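Side-chain contacts in DNA-3-methyladenine glycosidase (PDB 2H56), which is a largely helical member of the HhH-GPD superfamily of base excision DNA repair proteins: residues T25-A28 with R32-Q35; L172-K177 with K211-F216; W178-G183 with I192-A197. All blocks are in the same frame, centred on the assembly; numbering follows the deposited sequence.

Interaction 1: residues T25-A28 with R32-Q35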
# COMPACT_ATOMS: atom_id res chain seq x y z
N THR A 25 2.65 3.74 20.69
CA THR A 25 1.65 2.71 20.84
C THR A 25 2.12 1.38 20.28
O THR A 25 2.02 0.36 20.98
CB THR A 25 0.35 3.11 20.19
OG1 THR A 25 -0.22 4.15 20.97
CG2 THR A 25 -0.61 1.93 20.15
N ILE A 26 2.67 1.38 19.07
CA ILE A 26 3.05 0.12 18.42
C ILE A 26 4.21 -0.56 19.11
O ILE A 26 4.35 -1.76 19.03
CB ILE A 26 3.37 0.27 16.92
CG1 ILE A 26 4.59 1.16 16.68
CG2 ILE A 26 2.17 0.82 16.16
CD1 ILE A 26 5.21 0.93 15.31
N VAL A 27 5.04 0.20 19.81
CA VAL A 27 6.16 -0.42 20.52
C VAL A 27 5.85 -0.71 21.96
O VAL A 27 6.64 -1.38 22.60
CB VAL A 27 7.46 0.42 20.47
CG1 VAL A 27 7.79 0.76 19.02
CG2 VAL A 27 7.33 1.67 21.33
N ALA A 28 4.71 -0.26 22.49
CA ALA A 28 4.43 -0.46 23.94
C ALA A 28 4.62 -1.91 24.42
O ALA A 28 5.16 -2.15 25.48
CB ALA A 28 3.04 0.01 24.28
N ARG A 32 11.46 -5.49 20.80
CA ARG A 32 12.28 -5.74 19.63
C ARG A 32 12.02 -4.65 18.63
O ARG A 32 12.95 -4.12 18.03
CB ARG A 32 11.95 -7.10 18.99
CG ARG A 32 12.33 -8.27 19.83
CD ARG A 32 12.05 -9.62 19.16
NE ARG A 32 13.10 -9.92 18.20
CZ ARG A 32 14.05 -10.83 18.36
NH1 ARG A 32 14.11 -11.58 19.45
NH2 ARG A 32 14.95 -10.99 17.41
N LEU A 33 10.74 -4.35 18.45
CA LEU A 33 10.35 -3.27 17.54
C LEU A 33 10.88 -1.94 18.04
O LEU A 33 11.36 -1.12 17.26
CB LEU A 33 8.83 -3.24 17.34
CG LEU A 33 8.28 -2.28 16.27
CD1 LEU A 33 8.91 -2.61 14.93
CD2 LEU A 33 6.72 -2.28 16.23
N PHE A 34 10.85 -1.75 19.36
CA PHE A 34 11.40 -0.54 19.94
C PHE A 34 12.90 -0.38 19.66
O PHE A 34 13.34 0.71 19.30
CB PHE A 34 11.17 -0.54 21.45
CG PHE A 34 11.79 0.65 22.15
CD1 PHE A 34 11.11 1.83 22.27
CD2 PHE A 34 13.08 0.58 22.63
CE1 PHE A 34 11.69 2.92 22.90
CE2 PHE A 34 13.65 1.67 23.25
CZ PHE A 34 12.95 2.83 23.38
N GLN A 35 13.67 -1.45 19.92
CA GLN A 35 15.11 -1.46 19.65
C GLN A 35 15.40 -1.10 18.18
O GLN A 35 16.33 -0.36 17.87
CB GLN A 35 15.72 -2.83 20.01
CG GLN A 35 15.90 -3.05 21.51
CD GLN A 35 16.51 -4.40 21.88
OE1 GLN A 35 17.70 -4.48 22.19
NE2 GLN A 35 15.71 -5.46 21.86

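Interaction 2: residues L172-K177 with K211-F216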
# COMPACT_ATOMS: atom_id res chain seq x y z
N LEU A 172 6.73 -7.22 3.83
CA LEU A 172 6.44 -7.30 5.25
C LEU A 172 6.89 -8.65 5.81
O LEU A 172 7.42 -8.70 6.91
CB LEU A 172 4.96 -7.04 5.51
CG LEU A 172 4.51 -5.62 5.11
CD1 LEU A 172 3.01 -5.53 5.05
CD2 LEU A 172 5.07 -4.58 6.08
N GLN A 173 6.69 -9.72 5.06
CA GLN A 173 7.12 -11.05 5.52
C GLN A 173 8.64 -11.15 5.70
O GLN A 173 9.13 -11.68 6.70
CB GLN A 173 6.64 -12.14 4.56
CG GLN A 173 5.19 -12.51 4.75
CD GLN A 173 4.66 -13.50 3.73
OE1 GLN A 173 5.42 -14.18 3.03
NE2 GLN A 173 3.34 -13.58 3.63
N ARG A 174 9.38 -10.64 4.73
CA ARG A 174 10.82 -10.58 4.85
C ARG A 174 11.24 -9.79 6.09
O ARG A 174 12.17 -10.18 6.78
CB ARG A 174 11.43 -9.95 3.60
CG ARG A 174 12.93 -9.75 3.64
CD ARG A 174 13.48 -9.52 2.23
NE ARG A 174 14.74 -8.78 2.22
CZ ARG A 174 15.96 -9.34 2.23
NH1 ARG A 174 16.12 -10.66 2.24
NH2 ARG A 174 17.03 -8.56 2.21
N GLY A 175 10.57 -8.68 6.37
CA GLY A 175 10.93 -7.86 7.52
C GLY A 175 10.61 -8.57 8.82
O GLY A 175 11.37 -8.49 9.78
N ALA A 176 9.49 -9.27 8.84
CA ALA A 176 9.06 -10.00 10.02
C ALA A 176 10.07 -11.08 10.40
O ALA A 176 10.47 -11.18 11.54
CB ALA A 176 7.69 -10.60 9.79
N LYS A 177 10.48 -11.89 9.44
CA LYS A 177 11.53 -12.90 9.66
C LYS A 177 12.79 -12.27 10.22
O LYS A 177 13.44 -12.82 11.10
CB LYS A 177 11.86 -13.64 8.35
CG LYS A 177 10.80 -14.66 7.97
CD LYS A 177 10.78 -14.98 6.47
CE LYS A 177 11.98 -15.77 6.02
NZ LYS A 177 11.82 -16.10 4.59
N LYS A 211 11.16 -1.08 6.01
CA LYS A 211 12.48 -0.49 6.21
C LYS A 211 13.47 -1.61 6.58
O LYS A 211 14.57 -1.72 6.00
CB LYS A 211 12.41 0.59 7.27
CG LYS A 211 13.21 1.82 6.94
CD LYS A 211 12.75 3.01 7.77
CE LYS A 211 13.69 4.20 7.62
NZ LYS A 211 13.52 4.89 6.31
N ALA A 212 13.05 -2.49 7.49
CA ALA A 212 13.85 -3.66 7.86
C ALA A 212 14.13 -4.57 6.67
O ALA A 212 15.25 -5.07 6.53
CB ALA A 212 13.17 -4.43 8.97
N ALA A 213 13.13 -4.79 5.82
CA ALA A 213 13.31 -5.66 4.64
C ALA A 213 14.32 -5.12 3.62
O ALA A 213 15.02 -5.91 2.99
CB ALA A 213 11.97 -5.92 3.96
N GLY A 214 14.37 -3.79 3.44
CA GLY A 214 15.33 -3.15 2.50
C GLY A 214 16.79 -3.05 2.98
O GLY A 214 17.51 -4.06 3.04
N THR A 215 17.21 -1.82 3.32
CA THR A 215 18.60 -1.52 3.67
C THR A 215 19.15 -2.49 4.71
O THR A 215 20.17 -3.13 4.48
CB THR A 215 18.76 -0.07 4.19
N PHE A 216 18.45 -2.66 5.83
CA PHE A 216 18.95 -3.48 6.96
C PHE A 216 19.08 -4.95 6.69
O PHE A 216 20.06 -5.57 7.10
CB PHE A 216 18.09 -3.31 8.19
CG PHE A 216 18.11 -1.93 8.72
CD1 PHE A 216 19.08 -1.53 9.61
CD2 PHE A 216 17.19 -0.99 8.29
CE1 PHE A 216 19.11 -0.24 10.08
CE2 PHE A 216 17.22 0.29 8.76
CZ PHE A 216 18.19 0.67 9.65

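Interaction 3: residues W178-G183 with I192-A197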
# COMPACT_ATOMS: atom_id res chain seq x y z
N TRP A 178 13.14 -11.10 9.71
CA TRP A 178 14.38 -10.43 10.07
C TRP A 178 14.28 -9.95 11.51
O TRP A 178 15.17 -10.19 12.32
CB TRP A 178 14.61 -9.24 9.13
CG TRP A 178 15.90 -8.56 9.25
CD1 TRP A 178 17.05 -8.83 8.56
CD2 TRP A 178 16.19 -7.45 10.09
NE1 TRP A 178 18.04 -7.96 8.93
CE2 TRP A 178 17.53 -7.10 9.88
CE3 TRP A 178 15.45 -6.73 11.02
CZ2 TRP A 178 18.14 -6.05 10.55
CZ3 TRP A 178 16.06 -5.70 11.69
CH2 TRP A 178 17.39 -5.37 11.45
N LEU A 179 13.17 -9.32 11.82
CA LEU A 179 12.95 -8.69 13.11
C LEU A 179 12.50 -9.66 14.25
O LEU A 179 12.71 -9.37 15.41
CB LEU A 179 11.92 -7.58 12.91
CG LEU A 179 11.71 -6.52 13.99
CD1 LEU A 179 12.96 -5.66 14.16
CD2 LEU A 179 10.53 -5.68 13.58
N TYR A 180 11.90 -10.79 13.91
CA TYR A 180 11.34 -11.71 14.92
C TYR A 180 11.79 -13.17 14.76
O TYR A 180 11.62 -13.97 15.67
CB TYR A 180 9.80 -11.65 14.88
CG TYR A 180 9.23 -10.29 15.20
CD1 TYR A 180 9.16 -9.80 16.50
CD2 TYR A 180 8.73 -9.48 14.18
CE1 TYR A 180 8.61 -8.52 16.77
CE2 TYR A 180 8.19 -8.23 14.43
CZ TYR A 180 8.14 -7.75 15.72
OH TYR A 180 7.61 -6.48 15.91
N GLY A 181 12.29 -13.54 13.59
CA GLY A 181 13.01 -14.80 13.45
C GLY A 181 14.46 -14.41 13.63
O GLY A 181 14.77 -13.37 14.22
N ASN A 182 15.37 -15.20 13.13
CA ASN A 182 16.70 -14.68 13.08
C ASN A 182 17.05 -14.64 11.62
O ASN A 182 18.09 -15.15 11.19
CB ASN A 182 17.65 -15.54 13.91
CG ASN A 182 18.93 -14.82 14.25
OD1 ASN A 182 18.99 -13.59 14.25
ND2 ASN A 182 19.96 -15.58 14.54
N GLY A 183 16.17 -14.02 10.85
CA GLY A 183 16.20 -14.10 9.40
C GLY A 183 15.66 -15.43 8.89
O GLY A 183 15.88 -15.78 7.74
N ILE A 192 1.28 -12.36 11.35
CA ILE A 192 -0.03 -12.49 11.99
C ILE A 192 0.08 -12.43 13.50
O ILE A 192 -0.73 -11.78 14.16
CB ILE A 192 -0.73 -13.81 11.63
CG1 ILE A 192 -1.21 -13.77 10.17
CG2 ILE A 192 -1.90 -14.09 12.60
CD1 ILE A 192 -1.72 -15.09 9.66
N TYR A 193 1.08 -13.10 14.06
CA TYR A 193 1.22 -13.24 15.52
C TYR A 193 1.64 -11.91 16.15
O TYR A 193 0.93 -11.37 17.02
CB TYR A 193 2.22 -14.34 15.81
CG TYR A 193 2.44 -14.68 17.25
CD1 TYR A 193 3.43 -14.03 17.98
CD2 TYR A 193 1.72 -15.69 17.88
CE1 TYR A 193 3.68 -14.35 19.31
CE2 TYR A 193 1.97 -16.03 19.23
CZ TYR A 193 2.96 -15.35 19.94
OH TYR A 193 3.24 -15.64 21.27
N HIS A 194 2.74 -11.35 15.68
CA HIS A 194 3.27 -10.13 16.25
C HIS A 194 2.42 -8.91 15.91
O HIS A 194 2.36 -7.95 16.69
CB HIS A 194 4.70 -9.95 15.79
CG HIS A 194 5.65 -10.89 16.46
ND1 HIS A 194 5.95 -12.14 15.94
CD2 HIS A 194 6.35 -10.78 17.61
CE1 HIS A 194 6.79 -12.75 16.76
NE2 HIS A 194 7.05 -11.94 17.77
N GLY A 195 1.73 -8.96 14.78
CA GLY A 195 0.83 -7.87 14.36
C GLY A 195 -0.25 -7.49 15.34
O GLY A 195 -0.67 -6.33 15.41
N LYS A 196 -0.68 -8.47 16.13
CA LYS A 196 -1.68 -8.24 17.15
C LYS A 196 -1.27 -7.16 18.17
O LYS A 196 -2.14 -6.50 18.73
CB LYS A 196 -2.01 -9.58 17.85
CG LYS A 196 -2.86 -10.56 17.00
CD LYS A 196 -2.91 -12.01 17.58
CE LYS A 196 -3.74 -12.99 16.67
N ALA A 197 0.05 -6.99 18.39
CA ALA A 197 0.62 -5.99 19.32
C ALA A 197 0.49 -4.54 18.88
O ALA A 197 0.72 -3.63 19.68
CB ALA A 197 2.09 -6.27 19.51

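Interaction 1: residues T25-A28 with R32-Q35
Val27 and Phe34 mark the closest approach of the two backbones, with their CA atoms 5.3 Å apart. Val27 lies near the end of helix 21-27, and Phe34 lies in the first turns of helix 31-40. A very short connection separates the two helices, and no hydrogen bond joins the two segments. The CB of Val27 points toward the second helix, and its two methyls divide the work. CG1 packs 3.9 Å from Phe34 CA and also meets Leu33 CG. CG2 comes to the edge of the Phe34 ring, in its plane, 3.9 Å from Phe34 CD1. Phe34 CG is anti to the backbone N (chi1 176°), which places the ring beside Val27; chi2 near 90° helps set its tilt. Ile26 starts off to one side, but its end swings in. Its CD1 touches Leu33 CD2 at 3.7 Å, and the two side chains cross at about a right angle. Leu33 CD2 also lies 3.7 Å from Ile26 O, so this methyl lies against backbone as well as side chain. Beyond the two segments, Leu33 packs on Leu179 and Trp198, while Ile26 and Val27 both reach Ile37. Every side-chain pair across this contact is apolar. It grades from buried Ile26 and Leu33 to exposed Phe34. The helix pair is therefore joined here by hydrophobic packing, without directional bonds between the segments.

Interaction 2: residues L172-K177 with K211-F216
Arg174 and Ala213 form the polar link of this contact. The NE of Arg174 donates a hydrogen bond to Ala213 O at 3.0 Å, with an N-H...O angle of 153°. The oxygen sits near the edge of the guanidinium group, slightly out of its plane. The donor is likewise a little tilted from the plane of the carbonyl. A second approach, from Arg174 NH2 to the same oxygen, is long and weak, and the position of that nitrogen is less sure. The aliphatic part of the arginine is also in use. Its CG rests 4.0 Å from Ala213 CB. The first torsion (chi1 176°) turns CG away from the backbone N, and the extended chain beyond carries NE past the alanine methyl to the carbonyl.

Beside it, Gly175 faces the two alanines with backbone alone. Its N lies 3.9 Å from Ala213 CB, and its CA lies 4.3 Å from Ala212 CB. The CA atoms of Gly175 and Ala213 are themselves only 4.3 Å apart.

Further out, Ala213 belongs to a wider, pi-type turn at 212-216. The Ala212 methyl packs on Trp178, about one turn after Gly175 in helix 170-180. Phe216 also meets Trp178, and sets its ring edge-to-face with Phe36. On helix 170-180, Leu172 reaches Cys206, Leu209 and Trp210 of helix 202-219.

The short helix segments cross at 80°, with their axes 7.6 Å apart. This is a close, nearly perpendicular helix crossing made by small residues, with an arginine-to-carbonyl bond at its rim. It joins helices 170-180 and 202-219 within the helical HhH-GPD fold.

Interaction 3: residues W178-G183 with I192-A197
Tyr180 and His194 lay their rings over one another in an offset stack. The centroids are 3.8 Å apart and the planes are inclined by 24°. His194 CG lies over the centre of one tyrosine face. The opposite face is covered by Leu179, whose CG sits toward the rim. The imidazole is also sandwiched: Tyr180 occupies one face, and Tyr193 CD1 lies 3.7 Å above the other, again toward the rim. The two side chains slide past each other in opposite directions, so each ring also receives the CB of its partner. Tyr180 CB is 4.0 Å from the centroid of the imidazole, and His194 CB is 4.1 Å from the centroid of the phenol ring. Both are CH-pi contacts over the face. In both residues CG is anti to the carbonyl carbon (chi1 -61° for Tyr180 and -73° for His194), which sends the two rings into the gap between the helices.

No hydrogen bond crosses between the segments, but each ring has a polar tie elsewhere. Tyr180 OH hydrogen-bonds to Asp30 OD2, and His194 ND1 hydrogen-bonds to Leu190 O, one turn back in its own helix. The bond at ND1 should help fix the turn of the imidazole. The bond at Tyr180 OH holds the far end of the tyrosine, and packing on both faces should limit its rotation.

Just beyond Tyr180 the chain leaves helical geometry at Gly181. Both stacked residues are partly exposed. Tyr180 is the last residue of helix 170-180, and His194 lies on helix 187-195. This is an interhelical aromatic stack at the surface, bridging two consecutive helices of the HhH-GPD fold.

In the fold
Along the chain, interaction 1 comes first, between helices 21-27 and 31-40. Interactions 2 and 3 share helix 170-180, which meets helix 202-219 in one and helix 187-195 in the other; interaction 3 falls within the span between the two segments of interaction 2. Their centres are about 10 Å apart, and a backbone bond joins Lys177 O to Gly183 N. Interactions 1 and 3 have centres about 12 Å apart and touch where Arg32 bonds to the Leu179 carbonyl. Interactions 1 and 2 do not touch, with nearest atoms about 7 Å apart. All three lie on one side of the chain's centre. The touch between interactions 1 and 3 means that N-terminal and later helices build this region together.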